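Local structure of molybdopterin biosynthesis protein MoaB (Sulfolobus tokodaii, 3IWT) at residues A[67-72]-A[96-101]; A[119-124]-A[157-162]; A[16-21]-A[167-172]; A[105-110]-A[147-152]; A[35-40]-A[59-64]. The protein probably binds molybdopterin and takes part in molybdenum cofactor biosynthesis. All coordinates share one frame; numbering follows the deposited sequence. Where two conformers were deposited one is given.

Contact 1: A[67-72]-A[96-101]; sequences IKILKA and TDITVE
Thr-99 OG1, with Ile-69 CD1 lying 4.3 Å away, is hydrogen-bonded to the carbonyl oxygen of Gly-89 and more weakly to that of Gly-90. Both partners are backbone oxygens of the Gly-Gly-Thr-Gly loop, and the isoleucine brings only a methyl group to the hydroxyl. The chief apolar touch is beside it: Ile-69 CD1 packs against Ile-98 CG1 at 3.9 Å, and the two branches pass at a slant. Ile-69 can reach because its outer chain is extended (chi2 169°), carrying CD1 off helix 66-77 toward the start of helix 99-103, where Ile-98 is the N-cap residue. Ile-23 of strand 17-23 touches both Ile-69 and Thr-99, and Val-62 of strand 55-62 also packs on Ile-69. A hydroxyl already bonded to the glycine loop is thus sheltered by hydrocarbon, and helix 66-77 meets the start of helix 99-103 across the segments through dispersion and burial alone.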
# COMPACT_ATOMS: atom_id res chain seq x y z
N ILE A 67 -14.80 8.72 14.25
CA ILE A 67 -15.79 7.77 14.76
C ILE A 67 -17.20 8.16 14.37
O ILE A 67 -17.99 7.32 13.95
CB ILE A 67 -15.72 7.60 16.30
CG1 ILE A 67 -14.36 7.04 16.73
CG2 ILE A 67 -16.83 6.67 16.80
CD1 ILE A 67 -14.06 5.69 16.18
N LYS A 68 -17.53 9.45 14.51
CA LYS A 68 -18.86 9.93 14.13
C LYS A 68 -19.15 9.79 12.64
O LYS A 68 -20.27 9.50 12.25
CB LYS A 68 -19.08 11.37 14.62
CG LYS A 68 -19.24 11.46 16.15
CD LYS A 68 -19.46 12.88 16.56
CE LYS A 68 -20.08 13.03 17.91
NZ LYS A 68 -19.36 12.39 18.98
N ILE A 69 -18.12 9.97 11.81
CA ILE A 69 -18.26 9.84 10.37
C ILE A 69 -18.44 8.36 10.01
O ILE A 69 -19.34 8.01 9.24
CB ILE A 69 -17.03 10.44 9.64
CG1 ILE A 69 -17.05 11.97 9.66
CG2 ILE A 69 -16.96 9.93 8.19
CD1 ILE A 69 -15.69 12.58 9.17
N LEU A 70 -17.64 7.49 10.62
CA LEU A 70 -17.82 6.05 10.41
C LEU A 70 -19.22 5.58 10.80
O LEU A 70 -19.87 4.85 10.05
CB LEU A 70 -16.78 5.23 11.20
CG LEU A 70 -15.30 5.30 10.81
CD1 LEU A 70 -14.39 4.65 11.91
CD2 LEU A 70 -15.09 4.66 9.41
N LYS A 71 -19.71 6.00 11.96
CA LYS A 71 -21.05 5.62 12.41
C LYS A 71 -22.14 6.12 11.45
O LYS A 71 -23.08 5.39 11.18
CB LYS A 71 -21.34 6.17 13.80
CG LYS A 71 -22.68 5.69 14.29
CD LYS A 71 -23.25 6.55 15.40
CE LYS A 71 -24.74 6.13 15.73
NZ LYS A 71 -24.97 4.65 15.60
N ALA A 72 -22.03 7.35 10.96
CA ALA A 72 -22.99 7.88 9.97
C ALA A 72 -23.03 7.01 8.70
O ALA A 72 -24.08 6.66 8.21
CB ALA A 72 -22.67 9.34 9.60
N THR A 96 -8.48 19.74 9.34
CA THR A 96 -9.57 18.98 9.94
C THR A 96 -10.40 18.18 8.93
O THR A 96 -11.30 17.47 9.33
CB THR A 96 -10.46 19.90 10.78
OG1 THR A 96 -10.83 21.06 10.03
CG2 THR A 96 -9.72 20.33 12.03
N ASP A 97 -10.10 18.31 7.63
CA ASP A 97 -10.75 17.52 6.57
C ASP A 97 -10.24 16.06 6.58
O ASP A 97 -9.08 15.79 6.20
CB ASP A 97 -10.47 18.10 5.19
CG ASP A 97 -11.26 19.36 4.89
OD1 ASP A 97 -12.15 19.75 5.67
OD2 ASP A 97 -10.93 19.99 3.87
N ILE A 98 -11.11 15.13 6.99
CA ILE A 98 -10.74 13.72 7.15
C ILE A 98 -11.72 12.71 6.49
O ILE A 98 -11.59 11.49 6.65
CB ILE A 98 -10.55 13.36 8.64
CG1 ILE A 98 -11.87 13.51 9.43
CG2 ILE A 98 -9.42 14.17 9.30
CD1 ILE A 98 -11.82 12.73 10.75
N THR A 99 -12.66 13.20 5.70
CA THR A 99 -13.73 12.36 5.15
C THR A 99 -13.17 11.26 4.24
O THR A 99 -13.50 10.08 4.39
CB THR A 99 -14.73 13.21 4.35
OG1 THR A 99 -15.33 14.20 5.20
CG2 THR A 99 -15.82 12.32 3.72
N VAL A 100 -12.28 11.65 3.32
CA VAL A 100 -11.70 10.71 2.34
C VAL A 100 -10.80 9.68 3.01
O VAL A 100 -10.86 8.50 2.71
CB VAL A 100 -10.95 11.47 1.20
CG1 VAL A 100 -10.29 10.49 0.24
CG2 VAL A 100 -11.96 12.39 0.45
N GLU A 101 -9.99 10.14 3.95
CA GLU A 101 -9.07 9.29 4.66
C GLU A 101 -9.82 8.31 5.57
O GLU A 101 -9.34 7.22 5.87
CB GLU A 101 -8.14 10.14 5.50
CG GLU A 101 -7.19 11.02 4.70
CD GLU A 101 -7.88 12.15 3.95
OE1 GLU A 101 -8.87 12.77 4.45
OE2 GLU A 101 -7.40 12.42 2.81

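Contact 2: A[119-124]-A[157-162]; sequences RLVSFN and VKLALK
Leu-159 CD2 settles in the angle between two successive residues of helix 112-123. It lies 3.6 Å from Ser-122 OG and 3.7 Å from Ser-122 CA, and 3.9 Å from Val-121 CG2. The valine methyl also reaches Leu-159 CG, at 4.1 Å, with the two branched side chains slanting past one another. Leu-159 projects far enough because its CG is anti to the backbone N (chi1 -173°), which carries the isobutyl group straight across from helix 154-176. Around this shell, Ser-122 OG is hydrogen-bonded to the carbonyl oxygen of Phe-118, one turn earlier in its own helix, and to a glycerol probably left from crystallisation; the leucine methyl is an apolar neighbour of that oxygen. Further round helix 154-176, Val-157 and Leu-161 pack on helix 40-51 and strand 84-88. Helix 112-123 also faces the assembly, since Phe-123 of the fourth subunit covers Val-121 and Arg-119 forms a salt bridge with Asp-116 of the third subunit. The serine hydroxyl is therefore satisfied along its own helix and by the glycerol, and what joins the two helices here is apolar packing of Leu-159 on Val-121 and on the flank of Ser-122, with no polar bond passing between them.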
# COMPACT_ATOMS: atom_id res chain seq x y z
N ARG A 119 -12.30 16.59 -10.90
CA ARG A 119 -11.34 17.69 -10.96
C ARG A 119 -11.31 18.31 -12.37
O ARG A 119 -11.14 19.53 -12.51
CB ARG A 119 -9.97 17.25 -10.49
CG ARG A 119 -9.93 17.03 -9.00
CD ARG A 119 -8.54 16.70 -8.48
NE ARG A 119 -8.03 15.38 -8.81
CZ ARG A 119 -7.99 14.34 -7.99
NH1 ARG A 119 -8.55 14.40 -6.79
NH2 ARG A 119 -7.41 13.21 -8.37
N LEU A 120 -11.54 17.50 -13.40
CA LEU A 120 -11.58 17.99 -14.79
C LEU A 120 -12.75 18.99 -15.00
O LEU A 120 -12.56 20.10 -15.50
CB LEU A 120 -11.66 16.79 -15.77
CG LEU A 120 -11.81 16.97 -17.29
CD1 LEU A 120 -11.66 15.58 -17.91
CD2 LEU A 120 -13.15 17.55 -17.71
N VAL A 121 -13.96 18.59 -14.63
CA VAL A 121 -15.12 19.46 -14.76
C VAL A 121 -15.03 20.68 -13.82
O VAL A 121 -15.47 21.78 -14.19
CB VAL A 121 -16.45 18.68 -14.60
CG1 VAL A 121 -16.53 17.52 -15.61
CG2 VAL A 121 -16.59 18.18 -13.21
N SER A 122 -14.43 20.51 -12.65
CA SER A 122 -14.18 21.61 -11.71
C SER A 122 -13.21 22.63 -12.27
O SER A 122 -13.48 23.86 -12.24
CB SER A 122 -13.63 21.07 -10.38
OG SER A 122 -14.64 20.36 -9.68
N PHE A 123 -12.12 22.13 -12.86
CA PHE A 123 -11.15 23.01 -13.54
C PHE A 123 -11.78 23.90 -14.61
O PHE A 123 -11.34 25.05 -14.82
CB PHE A 123 -10.02 22.20 -14.19
CG PHE A 123 -8.89 23.05 -14.73
CD1 PHE A 123 -7.90 23.54 -13.89
CD2 PHE A 123 -8.86 23.41 -16.07
CE1 PHE A 123 -6.88 24.37 -14.39
CE2 PHE A 123 -7.84 24.22 -16.58
CZ PHE A 123 -6.86 24.69 -15.74
N ASN A 124 -12.77 23.36 -15.32
CA ASN A 124 -13.51 24.10 -16.31
C ASN A 124 -14.40 25.18 -15.75
O ASN A 124 -14.79 26.05 -16.49
CB ASN A 124 -14.41 23.21 -17.15
CG ASN A 124 -13.65 22.34 -18.09
OD1 ASN A 124 -12.52 22.65 -18.47
ND2 ASN A 124 -14.27 21.24 -18.51
N VAL A 157 -21.03 20.63 -5.10
CA VAL A 157 -22.01 19.59 -4.98
C VAL A 157 -22.96 19.60 -6.17
O VAL A 157 -23.24 18.56 -6.78
CB VAL A 157 -22.74 19.72 -3.63
CG1 VAL A 157 -23.96 18.92 -3.61
CG2 VAL A 157 -21.81 19.33 -2.44
N LYS A 158 -23.42 20.79 -6.53
CA LYS A 158 -24.30 20.96 -7.69
C LYS A 158 -23.60 20.43 -8.95
O LYS A 158 -24.20 19.70 -9.74
CB LYS A 158 -24.67 22.43 -7.82
CG LYS A 158 -25.72 22.74 -8.85
CD LYS A 158 -25.94 24.22 -9.02
CE LYS A 158 -26.68 24.86 -7.87
NZ LYS A 158 -27.31 26.17 -8.32
N LEU A 159 -22.33 20.79 -9.13
CA LEU A 159 -21.55 20.35 -10.28
C LEU A 159 -21.42 18.83 -10.35
O LEU A 159 -21.58 18.26 -11.41
CB LEU A 159 -20.14 20.95 -10.21
CG LEU A 159 -19.21 20.74 -11.43
CD1 LEU A 159 -19.78 21.45 -12.67
CD2 LEU A 159 -17.81 21.22 -11.11
N ALA A 160 -21.09 18.20 -9.22
CA ALA A 160 -20.93 16.76 -9.14
C ALA A 160 -22.24 16.08 -9.50
O ALA A 160 -22.26 15.15 -10.31
CB ALA A 160 -20.47 16.33 -7.73
N LEU A 161 -23.35 16.55 -8.92
CA LEU A 161 -24.65 15.95 -9.21
C LEU A 161 -25.08 16.04 -10.68
O LEU A 161 -25.48 15.04 -11.28
CB LEU A 161 -25.72 16.57 -8.33
CG LEU A 161 -25.80 16.05 -6.90
CD1 LEU A 161 -26.52 17.11 -6.06
CD2 LEU A 161 -26.52 14.70 -6.87
N LYS A 162 -25.05 17.25 -11.23
CA LYS A 162 -25.51 17.47 -12.59
C LYS A 162 -24.63 16.84 -13.66
O LYS A 162 -25.14 16.25 -14.61
CB LYS A 162 -25.63 18.97 -12.86
CG LYS A 162 -26.66 19.68 -12.01
CD LYS A 162 -26.79 21.10 -12.49
CE LYS A 162 -27.81 21.90 -11.75
NZ LYS A 162 -27.90 23.29 -12.42

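Contact 3: A[16-21]-A[167-172]; sequences LNFYVI and PEVGHL
Leu-16 lays its CD1 methyl over the backbone of helix 154-176 at Gly-170, whose CA is 4.0 Å away. The same methyl meets Val-169 CG1 at 4.1 Å, and these two side chains reach toward each other tip to tip. Gly-170 offers bare backbone to the leucine. Val-169 CG1 has a second neighbour in the Phe-18 ring, which it meets at the edge, near the ring plane, 4.3 Å from CZ. The valine presents this branch to both residues because CG1 stands between its backbone N and carbonyl carbon (chi1 70°). Val-84 touches Phe-18 and Val-169 alike, and Tyr-148 packs on the valine, which continues the packing onto the neighbouring strands. The C-terminal helix 154-176 thus packs through apolar side chains at the start of parallel strand 17-23 and covers one face of the sheet, as expected for the three-layer alpha/beta/alpha fold of MogA and MoaB proteins.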
# COMPACT_ATOMS: atom_id res chain seq x y z
N LEU A 16 -34.01 5.59 -7.69
CA LEU A 16 -33.06 5.02 -6.73
C LEU A 16 -33.21 5.70 -5.37
O LEU A 16 -33.68 6.83 -5.28
CB LEU A 16 -31.63 5.16 -7.26
CG LEU A 16 -31.29 4.40 -8.55
CD1 LEU A 16 -29.94 4.88 -9.08
CD2 LEU A 16 -31.31 2.87 -8.33
N ASN A 17 -32.84 4.98 -4.32
CA ASN A 17 -32.90 5.45 -2.93
C ASN A 17 -31.54 5.98 -2.44
O ASN A 17 -30.51 5.27 -2.47
CB ASN A 17 -33.35 4.33 -2.01
CG ASN A 17 -34.74 3.79 -2.32
OD1 ASN A 17 -34.98 2.59 -2.19
ND2 ASN A 17 -35.65 4.66 -2.65
N PHE A 18 -31.53 7.22 -1.97
CA PHE A 18 -30.30 7.92 -1.58
C PHE A 18 -30.33 8.23 -0.09
O PHE A 18 -31.39 8.54 0.46
CB PHE A 18 -30.16 9.23 -2.36
CG PHE A 18 -29.79 9.05 -3.80
CD1 PHE A 18 -30.72 8.59 -4.70
CD2 PHE A 18 -28.48 9.31 -4.24
CE1 PHE A 18 -30.41 8.43 -6.04
CE2 PHE A 18 -28.15 9.16 -5.59
CZ PHE A 18 -29.11 8.69 -6.48
N TYR A 19 -29.16 8.14 0.54
CA TYR A 19 -28.96 8.60 1.91
C TYR A 19 -27.94 9.74 1.87
O TYR A 19 -26.87 9.60 1.27
CB TYR A 19 -28.44 7.45 2.77
CG TYR A 19 -28.52 7.67 4.25
CD1 TYR A 19 -29.39 6.92 5.02
CD2 TYR A 19 -27.70 8.59 4.88
CE1 TYR A 19 -29.45 7.07 6.40
CE2 TYR A 19 -27.77 8.79 6.24
CZ TYR A 19 -28.64 8.01 7.00
OH TYR A 19 -28.68 8.16 8.36
N VAL A 20 -28.26 10.84 2.54
CA VAL A 20 -27.44 12.06 2.44
C VAL A 20 -26.76 12.33 3.78
O VAL A 20 -27.41 12.35 4.81
CB VAL A 20 -28.27 13.29 2.02
CG1 VAL A 20 -27.39 14.55 1.90
CG2 VAL A 20 -28.99 13.03 0.69
N ILE A 21 -25.45 12.57 3.74
CA ILE A 21 -24.70 12.82 4.98
C ILE A 21 -23.97 14.15 4.89
O ILE A 21 -23.16 14.39 3.98
CB ILE A 21 -23.69 11.69 5.29
CG1 ILE A 21 -24.38 10.33 5.36
CG2 ILE A 21 -22.90 11.99 6.60
CD1 ILE A 21 -23.38 9.15 5.51
N PRO A 167 -26.26 11.60 -14.40
CA PRO A 167 -26.19 10.91 -15.70
C PRO A 167 -25.75 9.44 -15.71
O PRO A 167 -26.12 8.70 -16.64
CB PRO A 167 -25.18 11.75 -16.50
CG PRO A 167 -25.14 13.06 -15.79
CD PRO A 167 -25.27 12.70 -14.35
N GLU A 168 -24.95 9.02 -14.73
CA GLU A 168 -24.34 7.69 -14.73
C GLU A 168 -24.71 6.77 -13.58
O GLU A 168 -24.40 5.59 -13.66
CB GLU A 168 -22.81 7.81 -14.76
CG GLU A 168 -22.29 8.47 -16.03
CD GLU A 168 -22.68 7.74 -17.30
OE1 GLU A 168 -22.84 6.51 -17.30
OE2 GLU A 168 -22.81 8.43 -18.32
N VAL A 169 -25.30 7.29 -12.52
CA VAL A 169 -25.51 6.50 -11.31
C VAL A 169 -26.45 5.30 -11.55
O VAL A 169 -26.25 4.23 -10.97
CB VAL A 169 -26.00 7.37 -10.11
CG1 VAL A 169 -27.41 7.86 -10.32
CG2 VAL A 169 -25.88 6.60 -8.78
N GLY A 170 -27.45 5.48 -12.41
CA GLY A 170 -28.36 4.39 -12.76
C GLY A 170 -27.64 3.19 -13.33
O GLY A 170 -27.79 2.07 -12.84
N HIS A 171 -26.82 3.43 -14.35
CA HIS A 171 -26.04 2.37 -15.01
C HIS A 171 -25.00 1.75 -14.08
O HIS A 171 -24.76 0.53 -14.10
CB HIS A 171 -25.34 2.91 -16.28
CG HIS A 171 -24.46 1.90 -16.96
ND1 HIS A 171 -23.10 2.09 -17.13
CD2 HIS A 171 -24.74 0.69 -17.49
CE1 HIS A 171 -22.58 1.03 -17.73
NE2 HIS A 171 -23.56 0.17 -17.96
N LEU A 172 -24.39 2.57 -13.25
CA LEU A 172 -23.43 2.08 -12.26
C LEU A 172 -24.07 1.13 -11.22
O LEU A 172 -23.52 0.06 -10.91
CB LEU A 172 -22.79 3.28 -11.58
CG LEU A 172 -21.64 3.12 -10.62
CD1 LEU A 172 -20.46 2.27 -11.16
CD2 LEU A 172 -21.20 4.56 -10.28

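Contact 4: A[105-110]-A[147-152]; sequences KLFDRE and VYLLPG
Phe-107 carries all of the contact made by 105-110 with strand 145-150, and the residue before it already ties the segment to the assembly, the carbonyl oxygen of Leu-106 accepting a hydrogen bond from Lys-66 of the second subunit. At Phe-107 the chain sends its ring inward. CE1 lies 3.8 Å from Val-147 CB and 3.9 Å from Val-147 CG1, while CZ is 4.0 Å from Leu-149 CD1. Both aliphatic groups approach the ring at a slant. With CG anti to the carbonyl carbon (chi1 -64°), the ring extends to the two residues that point to the same side of the strand, and Phe-73 of helix 66-77 packs on both of them. The chain then turns outward through a classic beta bulge, in which Asp-108 and Arg-109 both face Ile-141; Asp-108 OD2 accepts a hydrogen bond from Gly-143 N, OD1 makes a salt bridge with Lys-66 of the second subunit, and Arg-109 NH1 bonds to the carbonyl oxygen of Ser-94 of the fourth subunit. Polarity is thus sorted along the segment: the aromatic ring is buried against aliphatic carbon, and the charged groups next to it are spent on backbone atoms and neighbouring subunits.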
# COMPACT_ATOMS: atom_id res chain seq x y z
N LYS A 105 -11.03 4.06 2.47
CA LYS A 105 -10.45 2.80 2.85
C LYS A 105 -11.44 1.65 2.90
O LYS A 105 -11.04 0.49 2.70
CB LYS A 105 -9.80 2.91 4.26
CG LYS A 105 -8.42 3.42 4.21
CD LYS A 105 -7.78 3.48 5.58
CE LYS A 105 -7.32 4.92 5.90
NZ LYS A 105 -7.55 5.18 7.41
N LEU A 106 -12.70 1.98 3.16
CA LEU A 106 -13.76 1.01 3.33
C LEU A 106 -14.36 0.48 2.02
O LEU A 106 -15.14 -0.49 2.03
CB LEU A 106 -14.88 1.60 4.16
CG LEU A 106 -14.42 2.25 5.48
CD1 LEU A 106 -15.71 2.61 6.21
CD2 LEU A 106 -13.51 1.41 6.33
N PHE A 107 -14.04 1.12 0.92
CA PHE A 107 -14.58 0.73 -0.37
C PHE A 107 -14.15 -0.70 -0.69
O PHE A 107 -12.98 -1.06 -0.48
CB PHE A 107 -14.11 1.69 -1.49
CG PHE A 107 -14.60 3.12 -1.35
CD1 PHE A 107 -15.77 3.43 -0.68
CD2 PHE A 107 -13.92 4.17 -1.99
CE1 PHE A 107 -16.24 4.74 -0.59
CE2 PHE A 107 -14.41 5.51 -1.93
CZ PHE A 107 -15.56 5.78 -1.21
N ASP A 108 -15.08 -1.52 -1.16
CA ASP A 108 -14.70 -2.77 -1.82
C ASP A 108 -13.80 -2.49 -3.05
O ASP A 108 -12.78 -3.12 -3.22
CB ASP A 108 -15.94 -3.53 -2.26
CG ASP A 108 -16.84 -3.97 -1.09
OD1 ASP A 108 -16.45 -3.85 0.08
OD2 ASP A 108 -17.95 -4.45 -1.36
N ARG A 109 -14.25 -1.53 -3.88
CA ARG A 109 -13.53 -1.04 -5.07
C ARG A 109 -13.67 0.49 -5.09
O ARG A 109 -14.79 0.99 -4.94
CB ARG A 109 -14.17 -1.59 -6.35
CG ARG A 109 -14.31 -3.11 -6.36
CD ARG A 109 -14.72 -3.64 -7.74
NE ARG A 109 -16.16 -3.62 -7.92
CZ ARG A 109 -16.79 -4.01 -9.03
NH1 ARG A 109 -16.09 -4.43 -10.09
NH2 ARG A 109 -18.11 -3.98 -9.07
N GLU A 110 -12.57 1.23 -5.25
CA GLU A 110 -12.66 2.67 -5.49
C GLU A 110 -13.07 2.85 -6.95
O GLU A 110 -12.57 2.17 -7.85
CB GLU A 110 -11.35 3.47 -5.24
CG GLU A 110 -11.56 5.05 -5.29
CD GLU A 110 -10.28 5.92 -5.45
OE1 GLU A 110 -9.20 5.36 -5.41
OE2 GLU A 110 -10.37 7.19 -5.65
N VAL A 147 -21.07 4.97 -3.27
CA VAL A 147 -20.82 6.02 -2.30
C VAL A 147 -20.09 7.16 -3.01
O VAL A 147 -19.10 6.90 -3.70
CB VAL A 147 -19.95 5.51 -1.13
CG1 VAL A 147 -19.63 6.67 -0.17
CG2 VAL A 147 -20.62 4.29 -0.39
N TYR A 148 -20.59 8.39 -2.84
CA TYR A 148 -19.94 9.58 -3.39
C TYR A 148 -19.58 10.49 -2.22
O TYR A 148 -20.44 10.85 -1.42
CB TYR A 148 -20.84 10.33 -4.36
CG TYR A 148 -21.17 9.61 -5.66
CD1 TYR A 148 -20.33 9.70 -6.75
CD2 TYR A 148 -22.37 8.89 -5.81
CE1 TYR A 148 -20.65 9.05 -7.96
CE2 TYR A 148 -22.68 8.23 -6.99
CZ TYR A 148 -21.84 8.34 -8.08
OH TYR A 148 -22.17 7.70 -9.26
N LEU A 149 -18.30 10.83 -2.14
CA LEU A 149 -17.79 11.74 -1.13
C LEU A 149 -17.51 13.08 -1.78
O LEU A 149 -16.52 13.26 -2.49
CB LEU A 149 -16.51 11.19 -0.50
CG LEU A 149 -16.50 9.75 0.01
CD1 LEU A 149 -15.08 9.36 0.55
CD2 LEU A 149 -17.62 9.53 1.08
N LEU A 150 -18.40 14.04 -1.55
CA LEU A 150 -18.35 15.33 -2.23
C LEU A 150 -17.81 16.46 -1.35
O LEU A 150 -17.89 16.39 -0.13
CB LEU A 150 -19.73 15.71 -2.75
CG LEU A 150 -20.44 14.68 -3.65
CD1 LEU A 150 -21.84 15.24 -4.17
CD2 LEU A 150 -19.48 14.22 -4.83
N PRO A 151 -17.34 17.55 -1.98
CA PRO A 151 -16.93 18.72 -1.18
C PRO A 151 -18.05 19.44 -0.40
O PRO A 151 -19.27 19.19 -0.62
CB PRO A 151 -16.32 19.68 -2.21
CG PRO A 151 -16.04 18.80 -3.44
CD PRO A 151 -17.17 17.80 -3.43
N GLY A 152 -17.64 20.29 0.53
CA GLY A 152 -18.59 21.10 1.31
C GLY A 152 -19.31 22.18 0.51
O GLY A 152 -20.47 22.48 0.78

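Contact 5: A[35-40]-A[59-64]; sequences EPIVDE and YSLVPD
Asp-39 OD2 accepts a short hydrogen bond of 2.7 Å from Tyr-59 OH, and this pair is the closely held, more buried part of the contact. The hydroxyl reaches the carboxylate on its anti side, 29° out of the carboxylate plane, and OD2 lies near the plane of the tyrosine ring at its edge, 3.5 Å from CZ. Each side chain has its first branch anti to the backbone N (chi1 176° for Asp-39 and 167° for Tyr-59), so the two groups extend toward each other from opposite directions. OD2 also bonds Thr-22 OG1, while OD1 caps the backbone N of Gly-42. Asp-39 is therefore the N-cap of helix 40-51, the helix of the beta-alpha-beta crossover that links parallel neighbours 17-23 and 55-62, and the tyrosine ties this cap to the second strand. A phenylalanine in place of Tyr-59 would probably leave Asp-39 OD2 with Thr-22 as its remaining hydroxyl partner and the capping carboxylate less firmly fixed in rotation. Lys-46 makes a cation-pi contact with the ring of Tyr-59. The other part is narrower and faces solvent more: Ile-37 and Leu-61 meet tip to tip in a single close methyl-to-methyl touch, CD1 to CD2 at 3.5 Å, and Lys-30 of helix 25-32 lies against Ile-37.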
# COMPACT_ATOMS: atom_id res chain seq x y z
N GLU A 35 -29.85 25.05 17.99
CA GLU A 35 -29.93 26.32 17.29
C GLU A 35 -30.27 26.09 15.82
O GLU A 35 -30.02 25.01 15.28
CB GLU A 35 -28.60 27.07 17.39
CG GLU A 35 -28.22 27.45 18.81
CD GLU A 35 -26.90 28.21 18.90
OE1 GLU A 35 -26.16 28.28 17.89
OE2 GLU A 35 -26.60 28.72 19.99
N PRO A 36 -30.84 27.11 15.14
CA PRO A 36 -31.14 26.95 13.72
C PRO A 36 -29.90 26.79 12.86
O PRO A 36 -28.92 27.51 13.04
CB PRO A 36 -31.85 28.25 13.36
CG PRO A 36 -31.40 29.24 14.40
CD PRO A 36 -31.26 28.43 15.65
N ILE A 37 -29.94 25.84 11.93
CA ILE A 37 -28.86 25.66 10.95
C ILE A 37 -29.42 25.71 9.53
O ILE A 37 -30.59 25.38 9.31
CB ILE A 37 -28.06 24.34 11.20
CG1 ILE A 37 -28.88 23.09 10.89
CG2 ILE A 37 -27.60 24.27 12.65
CD1 ILE A 37 -28.41 21.83 11.67
N VAL A 38 -28.61 26.16 8.59
CA VAL A 38 -28.93 26.05 7.17
C VAL A 38 -27.85 25.15 6.56
O VAL A 38 -26.66 25.40 6.71
CB VAL A 38 -28.97 27.43 6.48
CG1 VAL A 38 -29.11 27.29 4.95
CG2 VAL A 38 -30.11 28.28 7.08
N ASP A 39 -28.30 24.09 5.89
CA ASP A 39 -27.43 23.14 5.23
C ASP A 39 -27.66 23.27 3.74
O ASP A 39 -28.39 22.48 3.15
CB ASP A 39 -27.74 21.72 5.71
CG ASP A 39 -26.94 20.66 4.99
OD1 ASP A 39 -25.98 21.02 4.28
OD2 ASP A 39 -27.27 19.48 5.14
N GLU A 40 -27.03 24.28 3.14
CA GLU A 40 -27.25 24.62 1.75
C GLU A 40 -26.89 23.43 0.83
O GLU A 40 -27.64 23.07 -0.07
CB GLU A 40 -26.42 25.85 1.37
CG GLU A 40 -26.74 27.14 2.19
CD GLU A 40 -25.91 27.30 3.48
OE1 GLU A 40 -25.32 26.32 3.97
OE2 GLU A 40 -25.86 28.43 4.01
N TYR A 59 -31.01 10.84 6.26
CA TYR A 59 -30.09 11.99 6.34
C TYR A 59 -29.46 12.05 7.70
O TYR A 59 -30.11 11.74 8.71
CB TYR A 59 -30.86 13.29 6.08
CG TYR A 59 -30.12 14.59 6.42
CD1 TYR A 59 -29.09 15.07 5.61
CD2 TYR A 59 -30.49 15.36 7.53
CE1 TYR A 59 -28.41 16.25 5.92
CE2 TYR A 59 -29.83 16.56 7.84
CZ TYR A 59 -28.79 16.99 7.03
OH TYR A 59 -28.15 18.19 7.34
N SER A 60 -28.19 12.44 7.76
CA SER A 60 -27.54 12.67 9.03
C SER A 60 -26.52 13.80 8.93
O SER A 60 -26.03 14.13 7.83
CB SER A 60 -26.87 11.38 9.53
OG SER A 60 -25.87 10.95 8.63
N LEU A 61 -26.24 14.41 10.07
CA LEU A 61 -25.30 15.50 10.16
C LEU A 61 -24.30 15.16 11.24
O LEU A 61 -24.68 14.82 12.36
CB LEU A 61 -26.03 16.81 10.48
CG LEU A 61 -25.21 18.03 10.93
CD1 LEU A 61 -24.28 18.45 9.85
CD2 LEU A 61 -26.13 19.18 11.36
N VAL A 62 -23.02 15.22 10.89
CA VAL A 62 -21.92 14.85 11.78
C VAL A 62 -20.79 15.89 11.66
O VAL A 62 -20.69 16.56 10.62
CB VAL A 62 -21.40 13.42 11.50
CG1 VAL A 62 -22.49 12.36 11.88
CG2 VAL A 62 -20.93 13.24 10.05
N PRO A 63 -19.94 16.00 12.69
CA PRO A 63 -18.76 16.86 12.60
C PRO A 63 -17.57 16.14 11.95
O PRO A 63 -17.68 14.95 11.58
CB PRO A 63 -18.47 17.16 14.07
CG PRO A 63 -18.78 15.90 14.75
CD PRO A 63 -19.97 15.30 13.98
N ASP A 64 -16.42 16.82 11.85
CA ASP A 64 -15.17 16.22 11.37
C ASP A 64 -14.52 15.34 12.44
O ASP A 64 -13.45 15.65 12.97
CB ASP A 64 -14.15 17.31 10.97
CG ASP A 64 -14.61 18.17 9.82
OD1 ASP A 64 -15.22 17.65 8.86
OD2 ASP A 64 -14.33 19.39 9.87

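Contacts 1 and 4 lie close, their centres 11 Å apart, and pack together where Leu-149 CD1 is 4.1 Å from Val-100 CA; both border the second subunit. Contact 5 joins this region through Pro-63, whose O lies 3.6 Å from Ile-69 CG1 of contact 1. Contacts 3 and 5 share the sheet, and Val-20 O and Ser-60 N, 3.1 Å apart, probably hydrogen-bond between neighbouring strands. Contacts 2 and 3 both use helix 154-176, with centres 16 Å apart. The centres of contacts 1 and 2 are 22 Å apart, on opposite sides of the chain's centre; contact 2 lies near the bound glycerol, whereas contact 1 adjoins the Gly-Gly-Thr-Gly loop. A magnesium ion sits about 8 Å from the Leu-159 side chain.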